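Long-range contacts in putative pyridoxal phosphate-dependent transferase (Clostridium difficile, PDB 4DQ6), which binds pyridoxal-5'-phosphate and belongs to the class I and II aminotransferase family, as a putative transferase dependent on that cofactor: residues S19-E24 with M37-M42; N32-M37 with K351-Q356; D115-Q120 with V165-L170. All coordinates share one frame; numbering follows the deposited sequence.

Interaction 1: S19-E24 with M37-M42; sequences SSKWSE and MWVADM
The short helix 20-23 lies against the irregular chain 37-42, the backbones coming nearest where Lys21 faces Val39, their CA atoms 5.5 Å apart. Trp38 hands its indole N-H to the helix: NE1 donates to Lys21 O at 2.9 Å, meeting a lone pair in the carbonyl plane, while the acceptor sits close to the plane of the ring. Trp38 CG is tucked between its own backbone N and carbonyl carbon (chi1 61°), and the ring comes up to the backbone carbonyls of the helix, with CZ2 3.5 Å from Ser20 O. Lys21 runs the other way past it. Its fully extended chain crosses Val39, CB to CB, and brings CD to 3.3 Å from Asp41 OD1. NZ ends on Asp41 O at 3.0 Å. That ammonium also forms a salt bridge with Asp43, whereas the Asp41 carboxylate is paired with Arg14. Ser19 is the N-cap of the helix, its OG accepting from Trp22 N at 3.2 Å. A water ties this cap to the loop, accepting from Ser19 OG and Lys21 N and donating to Asp41 OD2. The contact is part of the dimer interface: Glu24 forms a salt bridge with Arg272 and a hydrogen bond with Thr67, both of the second subunit, and Asp41 OD2 also takes the backbone N-H of that subunit's Tyr65. The Val39 side chain lies about 8 Å from pyridoxal-5'-phosphate.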
ATOM      1  N   SER A  19     -10.730   3.626 -14.030  1.00 17.50           N
ATOM      2  CA  SER A  19     -10.329   4.939 -13.616  1.00 16.45           C
ATOM      3  C   SER A  19     -11.376   5.542 -12.686  1.00 16.17           C
ATOM      4  O   SER A  19     -12.537   5.633 -13.055  1.00 16.52           O
ATOM      5  CB  SER A  19     -10.225   5.866 -14.834  1.00 16.60           C
ATOM      6  OG  SER A  19     -10.140   7.245 -14.436  1.00 17.17           O
ATOM      7  N   SER A  20     -10.977   5.922 -11.482  1.00 15.78           N
ATOM      8  CA  SER A  20     -11.924   6.594 -10.586  1.00 16.56           C
ATOM      9  C   SER A  20     -12.427   7.937 -11.154  1.00 16.49           C
ATOM     10  O   SER A  20     -13.594   8.244 -11.052  1.00 16.33           O
ATOM     11  CB  SER A  20     -11.333   6.787  -9.213  1.00 17.33           C
ATOM     12  OG  SER A  20     -10.171   7.567  -9.269  1.00 19.49           O
ATOM     13  N   LYS A  21     -11.541   8.645 -11.856  1.00 16.51           N
ATOM     14  CA  LYS A  21     -11.924   9.895 -12.504  1.00 16.25           C
ATOM     15  C   LYS A  21     -13.125   9.698 -13.467  1.00 17.12           C
ATOM     16  O   LYS A  21     -14.065  10.510 -13.507  1.00 17.86           O
ATOM     17  CB  LYS A  21     -10.724  10.477 -13.253  1.00 17.70           C
ATOM     18  CG  LYS A  21     -10.946  11.861 -13.871  1.00 17.80           C
ATOM     19  CD  LYS A  21      -9.646  12.282 -14.612  1.00 18.58           C
ATOM     20  CE  LYS A  21      -9.632  13.734 -15.076  1.00 19.12           C
ATOM     21  NZ  LYS A  21      -8.326  14.051 -15.768  1.00 20.67           N
ATOM     22  N   TRP A  22     -13.071   8.634 -14.243  1.00 18.30           N
ATOM     23  CA  TRP A  22     -14.127   8.333 -15.224  1.00 19.70           C
ATOM     24  C   TRP A  22     -15.269   7.479 -14.726  1.00 20.18           C
ATOM     25  O   TRP A  22     -16.342   7.460 -15.359  1.00 22.25           O
ATOM     26  CB  TRP A  22     -13.482   7.682 -16.442  1.00 19.85           C
ATOM     27  CG  TRP A  22     -12.720   8.655 -17.281  1.00 20.20           C
ATOM     28  CD1 TRP A  22     -11.416   9.127 -17.122  1.00 20.51           C
ATOM     29  CD2 TRP A  22     -13.229   9.374 -18.436  1.00 22.63           C
ATOM     30  NE1 TRP A  22     -11.095  10.045 -18.111  1.00 19.75           N
ATOM     31  CE2 TRP A  22     -12.139  10.209 -18.927  1.00 22.04           C
ATOM     32  CE3 TRP A  22     -14.453   9.410 -19.095  1.00 27.54           C
ATOM     33  CZ2 TRP A  22     -12.283  11.020 -20.029  1.00 24.16           C
ATOM     34  CZ3 TRP A  22     -14.594  10.273 -20.189  1.00 27.92           C
ATOM     35  CH2 TRP A  22     -13.530  11.069 -20.627  1.00 26.30           C
ATOM     36  N   SER A  23     -15.089   6.790 -13.596  1.00 19.95           N
ATOM     37  CA  SER A  23     -15.999   5.750 -13.108  1.00 22.16           C
ATOM     38  C   SER A  23     -16.669   5.991 -11.759  1.00 21.68           C
ATOM     39  O   SER A  23     -17.635   5.321 -11.439  1.00 23.69           O
ATOM     40  CB  SER A  23     -15.235   4.429 -13.009  1.00 23.05           C
ATOM     41  OG  SER A  23     -14.856   4.065 -14.320  1.00 27.21           O
ATOM     42  N   GLU A  24     -16.152   6.912 -10.964  1.00 20.52           N
ATOM     43  CA  GLU A  24     -16.699   7.212  -9.632  1.00 21.93           C
ATOM     44  C   GLU A  24     -17.461   8.540  -9.525  1.00 24.82           C
ATOM     45  O   GLU A  24     -17.731   9.043  -8.428  1.00 26.34           O
ATOM     46  CB  GLU A  24     -15.573   7.195  -8.571  1.00 22.55           C
ATOM     47  CG  GLU A  24     -15.156   5.795  -8.273  1.00 23.06           C
ATOM     48  CD  GLU A  24     -14.059   5.632  -7.203  1.00 23.40           C
ATOM     49  OE1 GLU A  24     -13.819   6.547  -6.375  1.00 25.16           O
ATOM     50  OE2 GLU A  24     -13.455   4.545  -7.194  1.00 22.13           O
ATOM     51  N   MET A  37     -13.366  16.551 -15.086  1.00 18.00           N
ATOM     52  CA  MET A  37     -12.248  17.465 -14.978  1.00 16.72           C
ATOM     53  C   MET A  37     -11.915  17.699 -13.514  1.00 17.10           C
ATOM     54  O   MET A  37     -11.529  18.833 -13.124  1.00 17.95           O
ATOM     55  CB  MET A  37     -12.605  18.816 -15.619  1.00 18.17           C
ATOM     56  CG  MET A  37     -13.062  18.739 -17.066  1.00 18.16           C
ATOM     57  SD  MET A  37     -11.785  18.302 -18.260  1.00 19.47           S
ATOM     58  CE  MET A  37     -10.864  19.851 -18.407  1.00 18.07           C
ATOM     59  N   TRP A  38     -12.063  16.655 -12.730  1.00 16.12           N
ATOM     60  CA  TRP A  38     -12.085  16.834 -11.272  1.00 17.29           C
ATOM     61  C   TRP A  38     -10.835  16.236 -10.671  1.00 19.33           C
ATOM     62  O   TRP A  38      -9.810  16.931 -10.513  1.00 20.34           O
ATOM     63  CB  TRP A  38     -13.437  16.337 -10.695  1.00 18.00           C
ATOM     64  CG  TRP A  38     -13.754  14.856 -10.908  1.00 17.69           C
ATOM     65  CD1 TRP A  38     -13.947  14.167 -12.119  1.00 17.69           C
ATOM     66  CD2 TRP A  38     -13.987  13.859  -9.868  1.00 18.49           C
ATOM     67  NE1 TRP A  38     -14.216  12.852 -11.888  1.00 17.77           N
ATOM     68  CE2 TRP A  38     -14.278  12.610 -10.554  1.00 18.82           C
ATOM     69  CE3 TRP A  38     -13.956  13.867  -8.465  1.00 19.92           C
ATOM     70  CZ2 TRP A  38     -14.534  11.436  -9.880  1.00 19.10           C
ATOM     71  CZ3 TRP A  38     -14.201  12.670  -7.790  1.00 20.63           C
ATOM     72  CH2 TRP A  38     -14.517  11.478  -8.482  1.00 19.46           C
ATOM     73  N   VAL A  39     -10.850  14.934 -10.411  1.00 18.16           N
ATOM     74  CA  VAL A  39      -9.712  14.204  -9.806  1.00 20.02           C
ATOM     75  C   VAL A  39      -8.377  14.556 -10.468  1.00 17.18           C
ATOM     76  O   VAL A  39      -8.261  14.513 -11.715  1.00 15.24           O
ATOM     77  CB  VAL A  39      -9.979  12.678  -9.990  1.00 22.13           C
ATOM     78  CG1 VAL A  39      -8.670  11.847 -10.023  1.00 27.14           C
ATOM     79  CG2 VAL A  39     -10.979  12.195  -8.943  1.00 26.14           C
ATOM     80  N   ALA A  40      -7.330  14.787  -9.689  1.00 15.26           N
ATOM     81  CA  ALA A  40      -5.986  15.099 -10.188  1.00 14.87           C
ATOM     82  C   ALA A  40      -5.198  13.851 -10.595  1.00 15.07           C
ATOM     83  O   ALA A  40      -4.237  13.442  -9.937  1.00 15.41           O
ATOM     84  CB  ALA A  40      -5.225  15.916  -9.095  1.00 14.61           C
ATOM     85  N   ASP A  41      -5.595  13.286 -11.733  1.00 14.98           N
ATOM     86  CA  ASP A  41      -4.693  12.473 -12.553  1.00 15.40           C
ATOM     87  C   ASP A  41      -4.905  12.968 -13.963  1.00 15.14           C
ATOM     88  O   ASP A  41      -5.793  13.753 -14.229  1.00 17.14           O
ATOM     89  CB  ASP A  41      -4.820  10.945 -12.352  1.00 16.45           C
ATOM     90  CG  ASP A  41      -6.087  10.341 -12.885  1.00 17.19           C
ATOM     91  OD1 ASP A  41      -6.796  10.964 -13.712  1.00 17.54           O
ATOM     92  OD2 ASP A  41      -6.389   9.174 -12.507  1.00 16.94           O
ATOM     93  N   MET A  42      -4.069  12.514 -14.879  1.00 14.35           N
ATOM     94  CA  MET A  42      -4.078  13.099 -16.194  1.00 14.94           C
ATOM     95  C   MET A  42      -4.734  12.186 -17.198  1.00 15.82           C
ATOM     96  O   MET A  42      -4.644  10.946 -17.085  1.00 17.44           O
ATOM     97  CB  MET A  42      -2.636  13.342 -16.668  1.00 14.61           C
ATOM     98  CG  MET A  42      -1.656  14.003 -15.694  1.00 14.81           C
ATOM     99  SD  MET A  42      -0.077  14.171 -16.661  1.00 14.68           S
ATOM    100  CE  MET A  42       0.970  14.808 -15.322  1.00 15.27           C
TER
HETATM  101  O   HOH W   1      -8.727   7.835 -12.279  1.00 17.85           O

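Interaction 2: N32-M37 with K351-Q356; sequences NDLLPM and KVALNQ
Leu34 lays its CD2 methyl on the backbone of Lys351, 3.5 Å from that residue's CA, a tight fit for two carbons. The other branch, CD1, reaches along to the Ala353 methyl, CD1 to CB 4.0 Å; with CG turned anti to the carbonyl carbon (chi1 -56°), the leucine fork straddles the start of the neighbouring strand. The backbones then pair as a two-stranded parallel sheet, 35-36 beside 352-353, with Leu35 opposite Val352 and Pro36 opposite Ala353. This joins the N-terminal strand to the one that follows helix 339-350 in the C-terminal part of the chain. Leu35 is gripped at both ends: its N donates to Lys351 O at 3.0 Å, and its O accepts from Ala353 N at 2.9 Å. One step on, Met37 N donates to Ala353 O at 2.8 Å, with the N-H bent more (149°) than in the other two bonds. Leu35 and Val352 share one face of the sheet, where helix 376-390 packs on Leu35; Pro36 and Ala353 share the other, against Met25 of helix 25-29. Past the strands, Met37 CB touches Leu354 CD2 at 3.9 Å, and Met37 CG comes near Val352 CG2.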
ATOM      1  N   ASN A  32     -22.691   9.363 -13.536  1.00 31.53           N
ATOM      2  CA  ASN A  32     -21.409   9.145 -14.180  1.00 31.99           C
ATOM      3  C   ASN A  32     -21.366   9.694 -15.619  1.00 30.43           C
ATOM      4  O   ASN A  32     -20.327   9.669 -16.276  1.00 31.40           O
ATOM      5  CB  ASN A  32     -21.119   7.645 -14.223  1.00 35.11           C
ATOM      6  CG  ASN A  32     -19.786   7.243 -13.599  1.00 34.59           C
ATOM      7  OD1 ASN A  32     -19.079   8.006 -12.882  1.00 30.89           O
ATOM      8  ND2 ASN A  32     -19.455   5.967 -13.816  1.00 38.29           N
ATOM      9  N   ASP A  33     -22.499  10.173 -16.123  1.00 29.32           N
ATOM     10  CA  ASP A  33     -22.602  10.717 -17.457  0.50 29.31           C
ATOM     11  C   ASP A  33     -22.181  12.191 -17.509  1.00 28.06           C
ATOM     12  O   ASP A  33     -22.989  13.085 -17.836  1.00 27.55           O
ATOM     13  CB  ASP A  33     -24.034  10.578 -17.942  0.50 31.44           C
ATOM     14  CG  ASP A  33     -24.133  10.765 -19.409  0.50 33.88           C
ATOM     15  OD1 ASP A  33     -23.134  10.400 -20.064  0.50 36.03           O
ATOM     16  OD2 ASP A  33     -25.178  11.259 -19.899  0.50 37.43           O
ATOM     17  N   LEU A  34     -20.927  12.433 -17.139  1.00 25.12           N
ATOM     18  CA  LEU A  34     -20.325  13.747 -17.097  1.00 23.07           C
ATOM     19  C   LEU A  34     -18.937  13.727 -17.747  1.00 21.46           C
ATOM     20  O   LEU A  34     -18.293  12.716 -17.773  1.00 20.88           O
ATOM     21  CB  LEU A  34     -20.185  14.198 -15.643  1.00 22.66           C
ATOM     22  CG  LEU A  34     -21.476  14.209 -14.852  1.00 23.55           C
ATOM     23  CD1 LEU A  34     -21.061  14.447 -13.409  1.00 23.43           C
ATOM     24  CD2 LEU A  34     -22.416  15.278 -15.354  1.00 24.71           C
ATOM     25  N   LEU A  35     -18.484  14.882 -18.235  1.00 21.23           N
ATOM     26  CA  LEU A  35     -17.119  15.051 -18.726  1.00 20.16           C
ATOM     27  C   LEU A  35     -16.263  15.325 -17.471  1.00 20.04           C
ATOM     28  O   LEU A  35     -16.482  16.317 -16.809  1.00 20.21           O
ATOM     29  CB  LEU A  35     -17.020  16.242 -19.688  1.00 20.53           C
ATOM     30  CG  LEU A  35     -15.693  16.506 -20.441  0.50 21.04           C
ATOM     31  CD1 LEU A  35     -15.926  17.251 -21.755  0.50 21.98           C
ATOM     32  CD2 LEU A  35     -14.730  17.321 -19.609  0.50 20.36           C
ATOM     33  N   PRO A  36     -15.286  14.467 -17.183  1.00 18.89           N
ATOM     34  CA  PRO A  36     -14.574  14.606 -15.895  1.00 18.86           C
ATOM     35  C   PRO A  36     -13.380  15.553 -15.960  1.00 18.71           C
ATOM     36  O   PRO A  36     -12.454  15.362 -16.745  1.00 20.45           O
ATOM     37  CB  PRO A  36     -14.117  13.165 -15.623  1.00 18.98           C
ATOM     38  CG  PRO A  36     -13.893  12.630 -16.978  1.00 19.47           C
ATOM     39  CD  PRO A  36     -14.960  13.197 -17.852  1.00 19.92           C
ATOM     40  N   MET A  37     -13.366  16.551 -15.086  1.00 18.00           N
ATOM     41  CA  MET A  37     -12.248  17.465 -14.978  1.00 16.72           C
ATOM     42  C   MET A  37     -11.915  17.699 -13.514  1.00 17.10           C
ATOM     43  O   MET A  37     -11.529  18.833 -13.124  1.00 17.95           O
ATOM     44  CB  MET A  37     -12.605  18.816 -15.619  1.00 18.17           C
ATOM     45  CG  MET A  37     -13.062  18.739 -17.066  1.00 18.16           C
ATOM     46  SD  MET A  37     -11.785  18.302 -18.260  1.00 19.47           S
ATOM     47  CE  MET A  37     -10.864  19.851 -18.407  1.00 18.07           C
ATOM     48  N   LYS A 351     -23.262  19.191 -17.678  1.00 23.14           N
ATOM     49  CA  LYS A 351     -22.805  17.789 -17.700  1.00 24.58           C
ATOM     50  C   LYS A 351     -21.264  17.723 -17.626  1.00 22.16           C
ATOM     51  O   LYS A 351     -20.594  17.043 -18.388  1.00 21.97           O
ATOM     52  CB  LYS A 351     -23.324  17.034 -18.908  1.00 26.24           C
ATOM     53  CG  LYS A 351     -24.843  16.971 -19.057  1.00 30.60           C
ATOM     54  CD  LYS A 351     -25.265  15.772 -19.909  1.00 34.69           C
ATOM     55  CE  LYS A 351     -24.626  15.746 -21.306  1.00 37.90           C
ATOM     56  NZ  LYS A 351     -24.938  14.548 -22.176  1.00 41.24           N
ATOM     57  N   VAL A 352     -20.724  18.436 -16.659  1.00 21.27           N
ATOM     58  CA  VAL A 352     -19.273  18.498 -16.483  1.00 19.90           C
ATOM     59  C   VAL A 352     -18.984  18.377 -14.988  1.00 19.83           C
ATOM     60  O   VAL A 352     -19.752  18.872 -14.189  1.00 20.44           O
ATOM     61  CB  VAL A 352     -18.680  19.799 -17.128  1.00 20.43           C
ATOM     62  CG1 VAL A 352     -19.268  21.045 -16.476  1.00 21.15           C
ATOM     63  CG2 VAL A 352     -17.150  19.770 -17.153  1.00 19.75           C
ATOM     64  N   ALA A 353     -17.902  17.662 -14.663  1.00 18.09           N
ATOM     65  CA  ALA A 353     -17.522  17.386 -13.271  1.00 17.70           C
ATOM     66  C   ALA A 353     -16.269  18.149 -12.901  1.00 17.11           C
ATOM     67  O   ALA A 353     -15.200  17.830 -13.329  1.00 16.89           O
ATOM     68  CB  ALA A 353     -17.304  15.888 -13.111  1.00 17.95           C
ATOM     69  N   LEU A 354     -16.440  19.201 -12.103  1.00 17.86           N
ATOM     70  CA  LEU A 354     -15.339  19.975 -11.556  1.00 16.60           C
ATOM     71  C   LEU A 354     -15.261  19.710 -10.044  1.00 17.13           C
ATOM     72  O   LEU A 354     -16.212  19.184  -9.442  1.00 18.12           O
ATOM     73  CB  LEU A 354     -15.600  21.467 -11.778  1.00 16.73           C
ATOM     74  CG  LEU A 354     -16.043  21.907 -13.175  1.00 17.14           C
ATOM     75  CD1 LEU A 354     -16.197  23.427 -13.202  1.00 17.72           C
ATOM     76  CD2 LEU A 354     -15.094  21.404 -14.222  1.00 17.60           C
ATOM     77  N   ASN A 355     -14.159  20.110  -9.421  1.00 17.53           N
ATOM     78  CA  ASN A 355     -14.082  19.994  -7.946  1.00 18.35           C
ATOM     79  C   ASN A 355     -14.706  21.218  -7.311  1.00 17.74           C
ATOM     80  O   ASN A 355     -14.233  22.368  -7.520  1.00 18.48           O
ATOM     81  CB  ASN A 355     -12.649  19.857  -7.466  1.00 19.95           C
ATOM     82  CG  ASN A 355     -12.052  18.505  -7.703  1.00 22.32           C
ATOM     83  OD1 ASN A 355     -11.587  18.203  -8.817  1.00 28.06           O
ATOM     84  ND2 ASN A 355     -11.894  17.730  -6.629  1.00 25.01           N
ATOM     85  N   GLN A 356     -15.745  21.020  -6.506  1.00 18.49           N
ATOM     86  CA  GLN A 356     -16.393  22.137  -5.852  1.00 18.60           C
ATOM     87  C   GLN A 356     -15.422  22.895  -4.919  1.00 18.27           C
ATOM     88  O   GLN A 356     -14.771  22.284  -4.069  1.00 18.68           O
ATOM     89  CB  GLN A 356     -17.595  21.641  -4.995  1.00 22.02           C
TER

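Interaction 3: D115-Q120 with V165-L170; sequences DKIMIQ and VKLFIL
Three backbone hydrogen bonds join the parallel strands 116-119 and 165-170: Lys166 N to Lys116 O, Met118 N to Leu167 O, and Ile169 N to Met118 O, the last at 2.8 Å and running nearly along the C=O axis. Met118 thus bonds through both its N and its O. Leu167 N, by contrast, is buried without a partner, 3.8 Å from Lys116 O. Where the strands spread, a water takes over, accepting from Gln120 N and donating to Ile169 O at 2.7 Å. Among aromatic contacts, Met118 SD lies at the edge of the Phe168 ring, 3.5 Å from CE2, a Met-aromatic pair; CG anti to the backbone N (chi1 -180°) sends the thioether across to it. Farther round the rim, Gln120 CD is 3.6 Å from Phe168 CZ, its amide plane turned 71° from the ring. On the face of Ile117 and Leu167, these two run side by side with their CD1 methyls 4.2 Å apart, and Ile117 CG2 meets Ile169 CG1 at 3.8 Å. These are inner strands of the mixed seven-stranded sheet at the core of the large domain. Strands 137-140 and 199-203 flank the pair; helix 126-133 covers Ile117 and Ile169, and helix 183-195 covers Phe168.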
ATOM      1  N   ASP A 115      -3.730  17.578  20.361  1.00 27.14           N
ATOM      2  CA  ASP A 115      -2.713  18.592  20.031  1.00 25.75           C
ATOM      3  C   ASP A 115      -3.199  19.340  18.790  1.00 26.39           C
ATOM      4  O   ASP A 115      -3.924  18.769  17.926  1.00 23.84           O
ATOM      5  CB  ASP A 115      -1.331  17.985  19.717  1.00 26.82           C
ATOM      6  CG  ASP A 115      -0.541  17.640  20.933  1.00 27.78           C
ATOM      7  OD1 ASP A 115      -0.957  18.011  22.056  1.00 30.81           O
ATOM      8  OD2 ASP A 115       0.521  17.022  20.837  1.00 27.23           O
ATOM      9  N   LYS A 116      -2.791  20.606  18.721  1.00 26.01           N
ATOM     10  CA  LYS A 116      -3.156  21.493  17.616  1.00 24.27           C
ATOM     11  C   LYS A 116      -2.173  21.391  16.435  1.00 21.40           C
ATOM     12  O   LYS A 116      -0.968  21.322  16.652  1.00 20.48           O
ATOM     13  CB  LYS A 116      -3.245  22.944  18.099  1.00 25.81           C
ATOM     14  CG  LYS A 116      -4.418  23.249  19.017  1.00 28.65           C
ATOM     15  CD  LYS A 116      -4.198  24.608  19.668  1.00 30.25           C
ATOM     16  CE  LYS A 116      -5.350  24.991  20.570  1.00 32.99           C
ATOM     17  NZ  LYS A 116      -5.148  24.417  21.924  1.00 34.87           N
ATOM     18  N   ILE A 117      -2.729  21.353  15.214  1.00 20.31           N
ATOM     19  CA  ILE A 117      -2.014  21.250  13.946  1.00 19.92           C
ATOM     20  C   ILE A 117      -2.650  22.294  13.037  1.00 18.70           C
ATOM     21  O   ILE A 117      -3.892  22.358  12.901  1.00 18.41           O
ATOM     22  CB  ILE A 117      -2.170  19.840  13.343  1.00 18.80           C
ATOM     23  CG1 ILE A 117      -1.539  18.770  14.262  1.00 19.97           C
ATOM     24  CG2 ILE A 117      -1.571  19.847  11.934  1.00 18.04           C
ATOM     25  CD1 ILE A 117      -1.696  17.333  13.795  1.00 19.63           C
ATOM     26  N   MET A 118      -1.786  23.074  12.390  1.00 18.74           N
ATOM     27  CA  MET A 118      -2.203  24.193  11.598  1.00 18.42           C
ATOM     28  C   MET A 118      -2.079  23.902  10.123  1.00 17.46           C
ATOM     29  O   MET A 118      -1.075  23.283   9.677  1.00 16.92           O
ATOM     30  CB  MET A 118      -1.380  25.443  11.969  1.00 18.96           C
ATOM     31  CG  MET A 118      -1.747  26.672  11.194  1.00 19.52           C
ATOM     32  SD  MET A 118      -0.871  28.216  11.590  1.00 21.44           S
ATOM     33  CE  MET A 118      -1.623  28.672  13.129  1.00 21.36           C
ATOM     34  N   ILE A 119      -3.133  24.296   9.396  1.00 17.59           N
ATOM     35  CA  ILE A 119      -3.118  24.253   7.889  1.00 16.01           C
ATOM     36  C   ILE A 119      -3.562  25.594   7.322  1.00 16.77           C
ATOM     37  O   ILE A 119      -4.054  26.463   8.090  1.00 16.28           O
ATOM     38  CB  ILE A 119      -3.988  23.122   7.288  1.00 16.67           C
ATOM     39  CG1 ILE A 119      -5.469  23.392   7.462  1.00 17.06           C
ATOM     40  CG2 ILE A 119      -3.563  21.723   7.796  1.00 18.25           C
ATOM     41  CD1 ILE A 119      -6.376  22.370   6.769  1.00 15.87           C
ATOM     42  N   GLN A 120      -3.356  25.869   6.031  1.00 15.64           N
ATOM     43  CA  GLN A 120      -3.841  27.085   5.361  1.00 16.62           C
ATOM     44  C   GLN A 120      -4.876  26.744   4.300  1.00 17.65           C
ATOM     45  O   GLN A 120      -4.566  26.046   3.312  1.00 18.61           O
ATOM     46  CB  GLN A 120      -2.699  27.825   4.690  1.00 16.06           C
ATOM     47  CG  GLN A 120      -1.519  28.150   5.585  1.00 16.40           C
ATOM     48  CD  GLN A 120      -0.314  28.676   4.850  1.00 16.37           C
ATOM     49  OE1 GLN A 120       0.286  27.983   4.024  1.00 16.71           O
ATOM     50  NE2 GLN A 120       0.068  29.913   5.139  1.00 17.09           N
ATOM     51  N   VAL A 165       0.505  25.163  18.924  1.00 26.51           N
ATOM     52  CA  VAL A 165       0.507  24.364  17.723  1.00 24.69           C
ATOM     53  C   VAL A 165       1.779  23.540  17.745  1.00 23.85           C
ATOM     54  O   VAL A 165       2.880  24.042  18.051  1.00 24.41           O
ATOM     55  CB  VAL A 165       0.453  25.296  16.510  1.00 23.28           C
ATOM     56  CG1 VAL A 165       0.729  24.535  15.205  1.00 21.28           C
ATOM     57  CG2 VAL A 165      -0.905  25.914  16.415  1.00 25.03           C
ATOM     58  N   LYS A 166       1.657  22.266  17.350  1.00 23.58           N
ATOM     59  CA  LYS A 166       2.785  21.384  17.357  1.00 23.80           C
ATOM     60  C   LYS A 166       3.366  21.211  15.988  1.00 21.59           C
ATOM     61  O   LYS A 166       4.559  21.019  15.836  1.00 23.17           O
ATOM     62  CB  LYS A 166       2.343  20.035  17.907  1.00 24.17           C
ATOM     63  CG  LYS A 166       1.777  20.161  19.322  1.00 26.23           C
ATOM     64  CD  LYS A 166       2.778  20.725  20.329  1.00 28.26           C
ATOM     65  CE  LYS A 166       2.220  20.819  21.746  1.00 30.61           C
ATOM     66  NZ  LYS A 166       3.249  21.307  22.714  1.00 34.27           N
ATOM     67  N   LEU A 167       2.488  21.274  15.004  1.00 21.37           N
ATOM     68  CA  LEU A 167       2.857  20.959  13.594  1.00 19.79           C
ATOM     69  C   LEU A 167       2.151  21.920  12.669  1.00 19.03           C
ATOM     70  O   LEU A 167       1.019  22.340  12.947  1.00 19.08           O
ATOM     71  CB  LEU A 167       2.446  19.506  13.077  1.00 19.46           C
ATOM     72  CG  LEU A 167       3.015  18.273  13.775  1.00 21.46           C
ATOM     73  CD1 LEU A 167       2.417  16.961  13.228  1.00 20.30           C
ATOM     74  CD2 LEU A 167       4.533  18.259  13.583  1.00 22.11           C
ATOM     75  N   PHE A 168       2.812  22.202  11.536  1.00 17.95           N
ATOM     76  CA  PHE A 168       2.270  23.010  10.473  1.00 17.45           C
ATOM     77  C   PHE A 168       2.350  22.209   9.208  1.00 16.71           C
ATOM     78  O   PHE A 168       3.470  21.729   8.870  1.00 15.66           O
ATOM     79  CB  PHE A 168       3.056  24.347  10.372  1.00 17.49           C
ATOM     80  CG  PHE A 168       2.472  25.330   9.377  1.00 18.03           C
ATOM     81  CD1 PHE A 168       2.622  25.106   8.012  1.00 17.76           C
ATOM     82  CD2 PHE A 168       1.783  26.508   9.816  1.00 18.74           C
ATOM     83  CE1 PHE A 168       2.099  26.017   7.111  1.00 17.74           C
ATOM     84  CE2 PHE A 168       1.236  27.391   8.893  1.00 18.29           C
ATOM     85  CZ  PHE A 168       1.406  27.129   7.545  1.00 17.42           C
ATOM     86  N   ILE A 169       1.204  22.048   8.540  1.00 16.38           N
ATOM     87  CA  ILE A 169       1.240  21.280   7.297  1.00 15.91           C
ATOM     88  C   ILE A 169       1.163  22.293   6.133  1.00 16.53           C
ATOM     89  O   ILE A 169       0.152  23.009   6.002  1.00 16.67           O
ATOM     90  CB  ILE A 169       0.105  20.216   7.178  1.00 17.05           C
ATOM     91  CG1 ILE A 169      -0.069  19.381   8.438  1.00 18.42           C
ATOM     92  CG2 ILE A 169       0.361  19.319   5.935  1.00 15.86           C
ATOM     93  CD1 ILE A 169      -1.121  18.284   8.350  1.00 19.96           C
ATOM     94  N   LEU A 170       2.231  22.343   5.336  1.00 15.36           N
ATOM     95  CA  LEU A 170       2.412  23.335   4.317  1.00 15.07           C
ATOM     96  C   LEU A 170       2.184  22.579   2.987  1.00 14.60           C
ATOM     97  O   LEU A 170       2.635  21.397   2.789  1.00 15.90           O
ATOM     98  CB  LEU A 170       3.836  23.902   4.324  1.00 14.78           C
ATOM     99  CG  LEU A 170       4.392  24.597   3.071  1.00 14.95           C
ATOM    100  CD1 LEU A 170       3.667  25.934   2.936  1.00 15.84           C
ATOM    101  CD2 LEU A 170       5.887  24.802   3.152  1.00 15.85           C
TER
HETATM  102  O   HOH W   2      -1.657  24.176   4.362  1.00 17.38           O

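In the fold
From the N terminus, the chain first forms helix 20-23, and interaction 1 closes a short loop when 37-42 returns to it. Before that loop is complete, 32-37 has begun interaction 2, which waits more than 300 residues for its partner 351-356; the two contacts therefore cross, and they share Met37. They also touch directly, Ser23 O lying 3.1 Å from Asn32 ND2 in a probable hydrogen bond. Between the halves of interaction 2, the chain builds the mixed sheet, where interaction 3 closes its own loop by pairing neighbouring strands. Its centre is about 29 Å from that of interaction 1, across the chain's centre. Interaction 1 folds the N-terminal segment on itself, and interaction 2 joins it to the C-terminal part.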